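Local coordinates for protein 5-ketofructose reductase (Gluconobacter sp., PDB 7COL) that probably reduces 5-ketofructose with NADPH as hydride donor, using a substrate-binding domain and a Rossmann-type domain related to those of shikimate dehydrogenases, at residues 221-226 with 244-249; 127-132 with 149-154; 92-97 with 105-110. All blocks are in the same frame, centred on the assembly; numbering follows the deposited sequence.

Contact 1: residues 221-226 with 244-249; sequences VVADVI and TTLDGL. With NDP (NADPH dihydro-nicotinamide-adenine-dinucleotide phosphate), chain C.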
loop_
_atom_site.group_PDB
_atom_site.type_symbol
_atom_site.label_atom_id
_atom_site.label_comp_id
_atom_site.label_asym_id
_atom_site.label_seq_id
_atom_site.Cartn_x
_atom_site.Cartn_y
_atom_site.Cartn_z
ATOM N N VAL A 221 26.993 10.761 -29.501
ATOM C CA VAL A 221 26.097 9.932 -28.694
ATOM C C VAL A 221 24.670 10.453 -28.882
ATOM O O VAL A 221 24.400 11.647 -28.686
ATOM C CB VAL A 221 26.510 9.895 -27.199
ATOM C CG1 VAL A 221 25.479 9.148 -26.358
ATOM C CG2 VAL A 221 27.872 9.233 -27.033
ATOM N N VAL A 222 23.768 9.556 -29.291
ATOM C CA VAL A 222 22.401 9.945 -29.638
ATOM C C VAL A 222 21.438 9.267 -28.663
ATOM O O VAL A 222 21.463 8.052 -28.521
ATOM C CB VAL A 222 22.074 9.643 -31.125
ATOM C CG1 VAL A 222 20.652 10.066 -31.477
ATOM C CG2 VAL A 222 23.041 10.382 -32.044
ATOM N N ALA A 223 20.613 10.071 -27.996
ATOM C CA ALA A 223 19.742 9.600 -26.905
ATOM C C ALA A 223 18.303 10.041 -27.134
ATOM O O ALA A 223 18.054 11.086 -27.733
ATOM C CB ALA A 223 20.239 10.135 -25.561
ATOM N N ASP A 224 17.362 9.261 -26.614
ATOM C CA ASP A 224 15.968 9.522 -26.838
ATOM C C ASP A 224 15.176 9.202 -25.570
ATOM O O ASP A 224 15.325 8.127 -24.997
ATOM C CB ASP A 224 15.470 8.667 -28.010
ATOM C CG ASP A 224 14.201 9.200 -28.621
ATOM O OD1 ASP A 224 13.339 9.711 -27.873
ATOM O OD2 ASP A 224 14.058 9.116 -29.858
ATOM N N VAL A 225 14.321 10.143 -25.168
ATOM C CA VAL A 225 13.552 10.005 -23.938
ATOM C C VAL A 225 12.413 9.008 -24.048
ATOM O O VAL A 225 11.974 8.466 -23.021
ATOM C CB VAL A 225 13.046 11.370 -23.388
ATOM C CG1 VAL A 225 14.223 12.236 -22.999
ATOM C CG2 VAL A 225 12.144 12.099 -24.375
ATOM N N ILE A 226 11.950 8.752 -25.284
ATOM C CA ILE A 226 10.757 7.917 -25.525
ATOM C C ILE A 226 10.914 6.498 -24.969
ATOM O O ILE A 226 11.810 5.765 -25.395
ATOM C CB ILE A 226 10.248 7.966 -27.001
ATOM C CG1 ILE A 226 9.271 9.133 -27.171
ATOM C CG2 ILE A 226 9.443 6.721 -27.381
ATOM C CD1 ILE A 226 9.907 10.456 -27.503
ATOM N N THR A 244 26.502 5.359 -31.323
ATOM C CA THR A 244 26.114 4.787 -30.042
ATOM C C THR A 244 24.820 5.477 -29.600
ATOM O O THR A 244 24.737 6.706 -29.605
ATOM C CB THR A 244 27.247 4.968 -29.021
ATOM O OG1 THR A 244 28.415 4.312 -29.520
ATOM C CG2 THR A 244 26.873 4.364 -27.655
ATOM N N THR A 245 23.811 4.674 -29.256
ATOM C CA THR A 245 22.482 5.184 -28.912
ATOM C C THR A 245 22.010 4.754 -27.517
ATOM O O THR A 245 22.481 3.750 -26.973
ATOM C CB THR A 245 21.407 4.789 -29.948
ATOM O OG1 THR A 245 21.216 3.367 -29.952
ATOM C CG2 THR A 245 21.790 5.261 -31.348
ATOM N N LEU A 246 21.083 5.533 -26.962
ATOM C CA LEU A 246 20.533 5.308 -25.620
ATOM C C LEU A 246 19.036 5.541 -25.638
ATOM O O LEU A 246 18.570 6.624 -26.038
ATOM C CB LEU A 246 21.203 6.241 -24.606
ATOM C CG LEU A 246 22.718 6.096 -24.397
ATOM C CD1 LEU A 246 23.246 7.357 -23.732
ATOM C CD2 LEU A 246 23.074 4.836 -23.604
ATOM N N ASP A 247 18.287 4.531 -25.188
ATOM C CA ASP A 247 16.833 4.526 -25.325
ATOM C C ASP A 247 16.106 4.936 -24.051
ATOM O O ASP A 247 16.651 4.806 -22.954
ATOM C CB ASP A 247 16.333 3.163 -25.819
ATOM C CG ASP A 247 16.607 2.043 -24.833
ATOM O OD1 ASP A 247 15.914 1.950 -23.808
ATOM O OD2 ASP A 247 17.523 1.239 -25.088
ATOM N N GLY A 248 14.872 5.406 -24.210
ATOM C CA GLY A 248 14.098 5.935 -23.095
ATOM C C GLY A 248 13.600 4.858 -22.138
ATOM O O GLY A 248 13.248 5.168 -20.999
ATOM N N LEU A 249 13.576 3.598 -22.591
ATOM C CA LEU A 249 13.225 2.456 -21.697
ATOM C C LEU A 249 14.305 2.274 -20.630
ATOM O O LEU A 249 13.986 2.143 -19.449
ATOM C CB LEU A 249 12.980 1.140 -22.489
ATOM C CG LEU A 249 12.403 -0.121 -21.807
ATOM C CD1 LEU A 249 11.647 -0.991 -22.803
ATOM C CD2 LEU A 249 13.482 -0.948 -21.112
HETATM P PA NDP C . 5.941 18.390 -22.774
HETATM O O1A NDP C . 4.524 18.410 -23.306
HETATM O O2A NDP C . 6.268 19.134 -21.499
HETATM O O5B NDP C . 6.925 18.935 -23.934
HETATM C C5B NDP C . 6.796 18.460 -25.275
HETATM C C4B NDP C . 7.955 18.989 -26.108
HETATM O O4B NDP C . 7.996 18.290 -27.351
HETATM C C3B NDP C . 7.784 20.453 -26.463
HETATM O O3B NDP C . 9.063 21.097 -26.433
HETATM C C2B NDP C . 7.269 20.436 -27.889
HETATM O O2B NDP C . 7.572 21.628 -28.618
HETATM C C1B NDP C . 7.962 19.211 -28.449
HETATM N N9A NDP C . 7.237 18.639 -29.604
HETATM C C8A NDP C . 6.180 17.796 -29.540
HETATM N N7A NDP C . 5.745 17.468 -30.780
HETATM C C5A NDP C . 6.546 18.100 -31.662
HETATM C C6A NDP C . 6.662 18.189 -33.139
HETATM N N6A NDP C . 5.795 17.507 -33.923
HETATM N N1A NDP C . 7.644 18.970 -33.676
HETATM C C2A NDP C . 8.517 19.651 -32.908
HETATM N N3A NDP C . 8.473 19.612 -31.557
HETATM C C4A NDP C . 7.532 18.871 -30.886
HETATM O O3 NDP C . 6.427 16.854 -22.654
HETATM P PN NDP C . 7.577 16.381 -21.616
HETATM O O1N NDP C . 6.938 16.243 -20.245
HETATM O O2N NDP C . 8.780 17.267 -21.798
HETATM O O5D NDP C . 7.960 14.883 -22.109
HETATM C C5D NDP C . 8.400 14.592 -23.438
HETATM C C4D NDP C . 8.518 13.079 -23.623
HETATM O O4D NDP C . 9.542 12.555 -22.773
HETATM C C3D NDP C . 7.235 12.334 -23.272
HETATM O O3D NDP C . 6.899 11.512 -24.392
HETATM C C2D NDP C . 7.552 11.506 -22.031
HETATM O O2D NDP C . 6.945 10.214 -22.105
HETATM C C1D NDP C . 9.078 11.409 -22.041
HETATM N N1N NDP C . 9.767 11.305 -20.735
HETATM C C2N NDP C . 10.573 10.231 -20.557
HETATM C C3N NDP C . 11.293 10.025 -19.368
HETATM C C7N NDP C . 12.175 8.796 -19.215
HETATM O O7N NDP C . 12.731 8.556 -18.137
HETATM N N7N NDP C . 12.340 7.972 -20.265
HETATM C C4N NDP C . 11.177 10.993 -18.353
HETATM C C5N NDP C . 10.351 12.109 -18.551
HETATM C C6N NDP C . 9.655 12.246 -19.761
HETATM P P2B NDP C . 6.737 22.988 -28.375
HETATM O O1X NDP C . 7.372 23.553 -27.125
HETATM O O2X NDP C . 7.005 23.814 -29.617
HETATM O O3X NDP C . 5.309 22.529 -28.203
HETATM O O HOH W 1 14.081 5.775 -26.974
#
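Val221 and Leu246 meet through one methyl each, CG1 of Val221 lying 3.9 Å from CD1 of Leu246, where the two side chains cross obliquely. Leu246 comes to this spot because its CG stands trans to its own carbonyl carbon (chi1 -62°), and the small Ala223 packs its CB 4.1 Å from CB of Leu246. On the other face of the sheet Val222 pairs with Thr245, whose beta-branched shape suits extended backbone; CB of Thr245 rests 3.6 Å from O of Val222. Three backbone hydrogen bonds join the parallel strands, the one from Val222 N to Thr244 O being nearly straight.

Beyond the strands the pair forms part of the cofactor pocket. Asp224 makes an Asx turn, its OD1 accepting from Ile226 N at 3.1 Å on the anti side but well out of the carboxylate plane (34°), while OD1 also binds Asn196 and OD2 binds Thr232, so the buried carboxylate is well satisfied. Glycine suits position 248 because a CB there would point at the 221-226 segment and collide with the carbonyl oxygens of Val225 and Ile226; the CA of Gly248 lies 3.2 Å from Ile226 O. The carboxamide N7N of NADPH donates to both Val225 O (2.8 Å) and Gly248 O (3.0 Å), which fixes the rotation of the nicotinamide amide. Val225 holds CG2 between its backbone N and carbonyl carbon, the crowded position, which turns that methyl onto the nicotinamide ribose, beside O4D.

The two strands belong to a beta-alpha-beta unit at the edge of the parallel sheet: helix 233-241 covers Val222 and Thr245 through Phe234 and Leu235, helix 110-119 covers Ala223 and Leu246 through Phe112 and Val119, and strand 193-196 adjoins the inner strand 221-224.

Contact 2: residues 127-132 with 149-154; sequences VVILGA and AHITIV. With NDP (NADPH dihydro-nicotinamide-adenine-dinucleotide phosphate), chain C.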
loop_
_atom_site.group_PDB
_atom_site.type_symbol
_atom_site.label_atom_id
_atom_site.label_comp_id
_atom_site.label_asym_id
_atom_site.label_seq_id
_atom_site.Cartn_x
_atom_site.Cartn_y
_atom_site.Cartn_z
ATOM N N VAL A 127 26.339 19.766 -25.705
ATOM C CA VAL A 127 25.099 18.993 -25.769
ATOM C C VAL A 127 24.008 19.753 -26.510
ATOM O O VAL A 127 23.870 20.956 -26.334
ATOM C CB VAL A 127 24.581 18.606 -24.347
ATOM C CG1 VAL A 127 23.425 17.629 -24.432
ATOM C CG2 VAL A 127 25.675 18.003 -23.489
ATOM N N VAL A 128 23.241 19.042 -27.340
ATOM C CA VAL A 128 22.013 19.579 -27.942
ATOM C C VAL A 128 20.811 18.763 -27.457
ATOM O O VAL A 128 20.845 17.536 -27.461
ATOM C CB VAL A 128 22.067 19.650 -29.497
ATOM C CG1 VAL A 128 20.735 20.109 -30.091
ATOM C CG2 VAL A 128 23.164 20.607 -29.959
ATOM N N ILE A 129 19.769 19.471 -27.024
ATOM C CA ILE A 129 18.504 18.869 -26.601
ATOM C C ILE A 129 17.425 19.375 -27.539
ATOM O O ILE A 129 17.288 20.586 -27.739
ATOM C CB ILE A 129 18.116 19.240 -25.147
ATOM C CG1 ILE A 129 19.178 18.764 -24.147
ATOM C CG2 ILE A 129 16.745 18.665 -24.798
ATOM C CD1 ILE A 129 19.070 19.424 -22.791
ATOM N N LEU A 130 16.682 18.443 -28.127
ATOM C CA LEU A 130 15.518 18.786 -28.929
ATOM C C LEU A 130 14.290 18.814 -28.023
ATOM O O LEU A 130 13.964 17.817 -27.391
ATOM C CB LEU A 130 15.348 17.778 -30.083
ATOM C CG LEU A 130 16.551 17.516 -30.995
ATOM C CD1 LEU A 130 16.321 16.277 -31.860
ATOM C CD2 LEU A 130 16.922 18.746 -31.837
ATOM N N GLY A 131 13.635 19.972 -27.960
ATOM C CA GLY A 131 12.448 20.176 -27.144
ATOM C C GLY A 131 12.753 21.112 -25.998
ATOM O O GLY A 131 13.920 21.299 -25.637
ATOM N N ALA A 132 11.702 21.704 -25.443
ATOM C CA ALA A 132 11.799 22.631 -24.321
ATOM C C ALA A 132 10.641 22.462 -23.326
ATOM O O ALA A 132 10.173 23.426 -22.713
ATOM C CB ALA A 132 11.896 24.070 -24.822
ATOM N N ALA A 149 29.748 21.437 -20.364
ATOM C CA ALA A 149 30.260 22.750 -20.802
ATOM C C ALA A 149 29.161 23.605 -21.440
ATOM O O ALA A 149 28.965 24.764 -21.061
ATOM C CB ALA A 149 31.421 22.577 -21.771
ATOM N N HIS A 150 28.440 23.015 -22.397
ATOM C CA HIS A 150 27.549 23.766 -23.269
ATOM C C HIS A 150 26.283 22.991 -23.562
ATOM O O HIS A 150 26.337 21.811 -23.931
ATOM C CB HIS A 150 28.263 24.092 -24.591
ATOM C CG HIS A 150 27.696 25.279 -25.296
ATOM N ND1 HIS A 150 26.646 25.185 -26.186
ATOM C CD2 HIS A 150 28.026 26.591 -25.236
ATOM C CE1 HIS A 150 26.362 26.389 -26.650
ATOM N NE2 HIS A 150 27.179 27.258 -26.083
ATOM N N ILE A 151 25.143 23.662 -23.404
ATOM C CA ILE A 151 23.844 23.037 -23.629
ATOM C C ILE A 151 23.021 23.909 -24.572
ATOM O O ILE A 151 22.661 25.052 -24.233
ATOM C CB ILE A 151 23.082 22.767 -22.294
ATOM C CG1 ILE A 151 23.903 21.864 -21.358
ATOM C CG2 ILE A 151 21.702 22.154 -22.578
ATOM C CD1 ILE A 151 23.546 21.975 -19.884
ATOM N N THR A 152 22.720 23.361 -25.749
ATOM C CA THR A 152 21.837 24.027 -26.705
ATOM C C THR A 152 20.439 23.414 -26.711
ATOM O O THR A 152 20.282 22.207 -26.879
ATOM C CB THR A 152 22.473 24.060 -28.109
ATOM O OG1 THR A 152 23.741 24.722 -28.019
ATOM C CG2 THR A 152 21.599 24.799 -29.094
ATOM N N ILE A 153 19.431 24.263 -26.526
ATOM C CA ILE A 153 18.028 23.831 -26.466
ATOM C C ILE A 153 17.361 24.245 -27.774
ATOM O O ILE A 153 17.324 25.432 -28.108
ATOM C CB ILE A 153 17.255 24.456 -25.263
ATOM C CG1 ILE A 153 17.951 24.177 -23.929
ATOM C CG2 ILE A 153 15.818 23.941 -25.197
ATOM C CD1 ILE A 153 18.844 25.303 -23.449
ATOM N N VAL A 154 16.841 23.263 -28.509
ATOM C CA VAL A 154 16.223 23.520 -29.812
ATOM C C VAL A 154 14.727 23.249 -29.711
ATOM O O VAL A 154 14.298 22.162 -29.311
ATOM C CB VAL A 154 16.887 22.700 -30.941
ATOM C CG1 VAL A 154 16.378 23.147 -32.311
ATOM C CG2 VAL A 154 18.409 22.829 -30.873
HETATM P PA NDP C . 5.941 18.390 -22.774
HETATM O O1A NDP C . 4.524 18.410 -23.306
HETATM O O2A NDP C . 6.268 19.134 -21.499
HETATM O O5B NDP C . 6.925 18.935 -23.934
HETATM C C5B NDP C . 6.796 18.460 -25.275
HETATM C C4B NDP C . 7.955 18.989 -26.108
HETATM O O4B NDP C . 7.996 18.290 -27.351
HETATM C C3B NDP C . 7.784 20.453 -26.463
HETATM O O3B NDP C . 9.063 21.097 -26.433
HETATM C C2B NDP C . 7.269 20.436 -27.889
HETATM O O2B NDP C . 7.572 21.628 -28.618
HETATM C C1B NDP C . 7.962 19.211 -28.449
HETATM N N9A NDP C . 7.237 18.639 -29.604
HETATM C C8A NDP C . 6.180 17.796 -29.540
HETATM N N7A NDP C . 5.745 17.468 -30.780
HETATM C C5A NDP C . 6.546 18.100 -31.662
HETATM C C6A NDP C . 6.662 18.189 -33.139
HETATM N N6A NDP C . 5.795 17.507 -33.923
HETATM N N1A NDP C . 7.644 18.970 -33.676
HETATM C C2A NDP C . 8.517 19.651 -32.908
HETATM N N3A NDP C . 8.473 19.612 -31.557
HETATM C C4A NDP C . 7.532 18.871 -30.886
HETATM O O3 NDP C . 6.427 16.854 -22.654
HETATM P PN NDP C . 7.577 16.381 -21.616
HETATM O O1N NDP C . 6.938 16.243 -20.245
HETATM O O2N NDP C . 8.780 17.267 -21.798
HETATM O O5D NDP C . 7.960 14.883 -22.109
HETATM C C5D NDP C . 8.400 14.592 -23.438
HETATM C C4D NDP C . 8.518 13.079 -23.623
HETATM O O4D NDP C . 9.542 12.555 -22.773
HETATM C C3D NDP C . 7.235 12.334 -23.272
HETATM O O3D NDP C . 6.899 11.512 -24.392
HETATM C C2D NDP C . 7.552 11.506 -22.031
HETATM O O2D NDP C . 6.945 10.214 -22.105
HETATM C C1D NDP C . 9.078 11.409 -22.041
HETATM N N1N NDP C . 9.767 11.305 -20.735
HETATM C C2N NDP C . 10.573 10.231 -20.557
HETATM C C3N NDP C . 11.293 10.025 -19.368
HETATM C C7N NDP C . 12.175 8.796 -19.215
HETATM O O7N NDP C . 12.731 8.556 -18.137
HETATM N N7N NDP C . 12.340 7.972 -20.265
HETATM C C4N NDP C . 11.177 10.993 -18.353
HETATM C C5N NDP C . 10.351 12.109 -18.551
HETATM C C6N NDP C . 9.655 12.246 -19.761
HETATM P P2B NDP C . 6.737 22.988 -28.375
HETATM O O1X NDP C . 7.372 23.553 -27.125
HETATM O O2X NDP C . 7.005 23.814 -29.617
HETATM O O3X NDP C . 5.309 22.529 -28.203
HETATM O O HOH W 2 26.011 22.600 -27.259
#
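With CG1 of Val128 trans to its backbone N (chi1 176°) and CG2 of Val154 trans to its carbonyl carbon, the two methyls meet at 3.7 Å across a parallel strand pair. This is the first beta-alpha-beta unit of the Rossmann-type domain, with helix 134-145 as its crossover. The branched residues Val127, Ile129, Ile151 and Ile153 share the face covered by that helix, which suits the extended backbone and an apolar interior. There CD1 of Ile129 lies beside CG2 of Ile151 at 3.8 Å, the two side chains pointing the same way. On the opposite face Val128 and Thr152 also run alongside each other, and CD2 of Leu130 reaches CB of Val154.

Five backbone hydrogen bonds stitch the ladder, from Val127 N to His150 O at one end to Gly131 N to Val154 O at the other. A water hydrogen-bonded to Val127 O, His150 ND1 and Thr152 OG1 gives the polar groups at the strand start a common partner. At the far end CG2 of Ile153 presses to 3.3 Å from Gly131 O, a buried carbonyl without a polar partner. Gly131, with backbone angles that call for glycine, begins what is probably the glycine-rich dinucleotide loop. From it Ala132 N donates an almost straight bond (2.9 Å, 177°) to O3B of the adenosine ribose.

Contact 3: residues 92-97 with 105-110; sequences VNCVAI and HNTDGK. With NDP (NADPH dihydro-nicotinamide-adenine-dinucleotide phosphate), chain C.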
loop_
_atom_site.group_PDB
_atom_site.type_symbol
_atom_site.label_atom_id
_atom_site.label_comp_id
_atom_site.label_asym_id
_atom_site.label_seq_id
_atom_site.Cartn_x
_atom_site.Cartn_y
_atom_site.Cartn_z
ATOM N N VAL A 92 9.147 18.241 -8.390
ATOM C CA VAL A 92 9.600 17.079 -7.629
ATOM C C VAL A 92 8.800 15.839 -8.071
ATOM O O VAL A 92 7.573 15.905 -8.192
ATOM C CB VAL A 92 9.476 17.342 -6.100
ATOM C CG1 VAL A 92 9.260 16.069 -5.286
ATOM C CG2 VAL A 92 10.682 18.104 -5.574
ATOM N N ASN A 93 9.499 14.724 -8.307
ATOM C CA ASN A 93 8.833 13.461 -8.658
ATOM C C ASN A 93 9.218 12.277 -7.754
ATOM O O ASN A 93 8.738 11.151 -7.956
ATOM C CB ASN A 93 9.114 13.094 -10.122
ATOM C CG ASN A 93 10.519 12.601 -10.329
ATOM O OD1 ASN A 93 11.447 13.146 -9.771
ATOM N ND2 ASN A 93 10.680 11.554 -11.125
ATOM N N CYS A 94 10.099 12.542 -6.789
ATOM C CA CYS A 94 10.620 11.520 -5.905
ATOM C C CYS A 94 10.855 12.142 -4.540
ATOM O O CYS A 94 11.666 13.046 -4.405
ATOM C CB CYS A 94 11.912 10.914 -6.479
ATOM S SG CYS A 94 12.606 9.647 -5.413
ATOM N N VAL A 95 10.112 11.675 -3.541
ATOM C CA VAL A 95 10.179 12.238 -2.196
ATOM C C VAL A 95 10.635 11.119 -1.277
ATOM O O VAL A 95 10.104 10.008 -1.330
ATOM C CB VAL A 95 8.808 12.819 -1.715
ATOM C CG1 VAL A 95 8.869 13.290 -0.255
ATOM C CG2 VAL A 95 8.338 13.950 -2.614
ATOM N N ALA A 96 11.648 11.402 -0.468
ATOM C CA ALA A 96 12.045 10.470 0.573
ATOM C C ALA A 96 11.515 10.982 1.891
ATOM O O ALA A 96 11.518 12.183 2.140
ATOM C CB ALA A 96 13.563 10.305 0.611
ATOM N N ILE A 97 11.023 10.062 2.708
ATOM C CA ILE A 97 10.616 10.363 4.078
ATOM C C ILE A 97 11.723 9.801 4.981
ATOM O O ILE A 97 11.959 8.582 5.012
ATOM C CB ILE A 97 9.195 9.811 4.432
ATOM C CG1 ILE A 97 8.199 10.104 3.302
ATOM C CG2 ILE A 97 8.691 10.393 5.767
ATOM C CD1 ILE A 97 6.834 9.453 3.438
ATOM N N HIS A 105 13.080 15.258 -4.407
ATOM C CA HIS A 105 14.048 15.031 -5.484
ATOM C C HIS A 105 13.366 15.042 -6.859
ATOM O O HIS A 105 12.175 14.739 -6.985
ATOM C CB HIS A 105 14.794 13.698 -5.315
ATOM C CG HIS A 105 15.454 13.520 -3.984
ATOM N ND1 HIS A 105 16.817 13.643 -3.811
ATOM C CD2 HIS A 105 14.952 13.170 -2.774
ATOM C CE1 HIS A 105 17.121 13.416 -2.547
ATOM N NE2 HIS A 105 16.008 13.118 -1.898
ATOM N N ASN A 106 14.140 15.387 -7.885
ATOM C CA ASN A 106 13.717 15.201 -9.268
ATOM C C ASN A 106 14.589 14.186 -10.057
ATOM O O ASN A 106 15.750 14.459 -10.349
ATOM C CB ASN A 106 13.668 16.539 -9.994
ATOM C CG ASN A 106 12.854 16.467 -11.268
ATOM O OD1 ASN A 106 13.153 15.685 -12.159
ATOM N ND2 ASN A 106 11.797 17.263 -11.341
ATOM N N THR A 107 14.005 13.060 -10.457
ATOM C CA THR A 107 14.766 12.027 -11.183
ATOM C C THR A 107 14.533 12.034 -12.699
ATOM O O THR A 107 15.154 11.247 -13.398
ATOM C CB THR A 107 14.536 10.594 -10.629
ATOM O OG1 THR A 107 13.178 10.206 -10.843
ATOM C CG2 THR A 107 14.875 10.505 -9.133
ATOM N N ASP A 108 13.664 12.929 -13.188
ATOM C CA ASP A 108 13.288 12.988 -14.614
ATOM C C ASP A 108 14.443 13.058 -15.600
ATOM O O ASP A 108 14.377 12.446 -16.675
ATOM C CB ASP A 108 12.299 14.120 -14.897
ATOM C CG ASP A 108 10.865 13.705 -14.675
ATOM O OD1 ASP A 108 10.520 12.525 -14.950
ATOM O OD2 ASP A 108 10.076 14.562 -14.231
ATOM N N GLY A 109 15.497 13.779 -15.218
ATOM C CA GLY A 109 16.737 13.827 -16.003
ATOM C C GLY A 109 17.876 12.950 -15.496
ATOM O O GLY A 109 18.927 12.889 -16.133
ATOM N N LYS A 110 17.676 12.285 -14.351
ATOM C CA LYS A 110 18.711 11.461 -13.746
ATOM C C LYS A 110 18.780 10.072 -14.359
ATOM O O LYS A 110 19.846 9.461 -14.365
ATOM C CB LYS A 110 18.537 11.354 -12.215
ATOM C CG LYS A 110 18.800 12.653 -11.467
ATOM C CD LYS A 110 18.760 12.487 -9.958
ATOM C CE LYS A 110 18.763 13.838 -9.246
ATOM N NZ LYS A 110 19.994 14.653 -9.482
HETATM P PA NDP C . 5.941 18.390 -22.774
HETATM O O1A NDP C . 4.524 18.410 -23.306
HETATM O O2A NDP C . 6.268 19.134 -21.499
HETATM O O5B NDP C . 6.925 18.935 -23.934
HETATM C C5B NDP C . 6.796 18.460 -25.275
HETATM C C4B NDP C . 7.955 18.989 -26.108
HETATM O O4B NDP C . 7.996 18.290 -27.351
HETATM C C3B NDP C . 7.784 20.453 -26.463
HETATM O O3B NDP C . 9.063 21.097 -26.433
HETATM C C2B NDP C . 7.269 20.436 -27.889
HETATM O O2B NDP C . 7.572 21.628 -28.618
HETATM C C1B NDP C . 7.962 19.211 -28.449
HETATM N N9A NDP C . 7.237 18.639 -29.604
HETATM C C8A NDP C . 6.180 17.796 -29.540
HETATM N N7A NDP C . 5.745 17.468 -30.780
HETATM C C5A NDP C . 6.546 18.100 -31.662
HETATM C C6A NDP C . 6.662 18.189 -33.139
HETATM N N6A NDP C . 5.795 17.507 -33.923
HETATM N N1A NDP C . 7.644 18.970 -33.676
HETATM C C2A NDP C . 8.517 19.651 -32.908
HETATM N N3A NDP C . 8.473 19.612 -31.557
HETATM C C4A NDP C . 7.532 18.871 -30.886
HETATM O O3 NDP C . 6.427 16.854 -22.654
HETATM P PN NDP C . 7.577 16.381 -21.616
HETATM O O1N NDP C . 6.938 16.243 -20.245
HETATM O O2N NDP C . 8.780 17.267 -21.798
HETATM O O5D NDP C . 7.960 14.883 -22.109
HETATM C C5D NDP C . 8.400 14.592 -23.438
HETATM C C4D NDP C . 8.518 13.079 -23.623
HETATM O O4D NDP C . 9.542 12.555 -22.773
HETATM C C3D NDP C . 7.235 12.334 -23.272
HETATM O O3D NDP C . 6.899 11.512 -24.392
HETATM C C2D NDP C . 7.552 11.506 -22.031
HETATM O O2D NDP C . 6.945 10.214 -22.105
HETATM C C1D NDP C . 9.078 11.409 -22.041
HETATM N N1N NDP C . 9.767 11.305 -20.735
HETATM C C2N NDP C . 10.573 10.231 -20.557
HETATM C C3N NDP C . 11.293 10.025 -19.368
HETATM C C7N NDP C . 12.175 8.796 -19.215
HETATM O O7N NDP C . 12.731 8.556 -18.137
HETATM N N7N NDP C . 12.340 7.972 -20.265
HETATM C C4N NDP C . 11.177 10.993 -18.353
HETATM C C5N NDP C . 10.351 12.109 -18.551
HETATM C C6N NDP C . 9.655 12.246 -19.761
HETATM P P2B NDP C . 6.737 22.988 -28.375
HETATM O O1X NDP C . 7.372 23.553 -27.125
HETATM O O2X NDP C . 7.005 23.814 -29.617
HETATM O O3X NDP C . 5.309 22.529 -28.203
HETATM O O HOH W 3 8.198 11.411 -13.470
#
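A classic beta bulge closes the open end of the hairpin of strands 94-98 and 101-105: Asn93 and Cys94 both face His105, and their amides share its carbonyl, each N lying 3.0 Å from His105 O. His105 N returns a bond to Cys94 O, which also lies at the edge of the imidazole, near its plane.

Within the bulge an asparagine suits position 93 because its amide serves as acceptor and donor. Its CG stands between the backbone N and carbonyl carbon (chi1 74°), directing the amide across the Thr107 side chain at about a right angle. OD1 takes Thr107 N at 2.6 Å and ND2 gives to Thr107 OG1 at 2.9 Å, so two bonds fix the amide's rotation; OG1 is also bonded to Gln255. A leucine in its place would remove both bonds to Thr107 and would probably leave its N unmatched and the turn toward Asp108 freer to shift. Asn106 shapes the same turn, its OD1 accepting from Asp108 N in an Asx turn while ND2 is hydrogen-bonded to Ala91 O.

Asp108 OD1 approaches C5N of the nicotinamide at 3.6 Å, while OD2 forms a salt bridge with Lys72, a pair consistent with the active-site lysine and aspartate of shikimate dehydrogenases. Helix 248-264 packs on Cys94 and His105, helix 84-89 on Val92 and Asn106, and strand 64-67 runs beside strand 94-98.

From the N terminus the three contacts come in series, and none encloses or crosses another. Contact 3 closes the short hairpin of strands 94-98 and 101-105 in the mixed sheet of the substrate-binding domain, just before helix 110-119 leads into the parallel sheet. Contact 2 then closes the crossover through helix 134-145, and contact 1 the later one through helix 233-241. These two belong to the same sheet, on either side of strand 193-196, with centres 15 Å apart. All three reach NADPH: contact 2 at the adenosine ribose, contact 1 at the carboxamide, contact 3 at the nicotinamide ring, so the cofactor bridges the two domains.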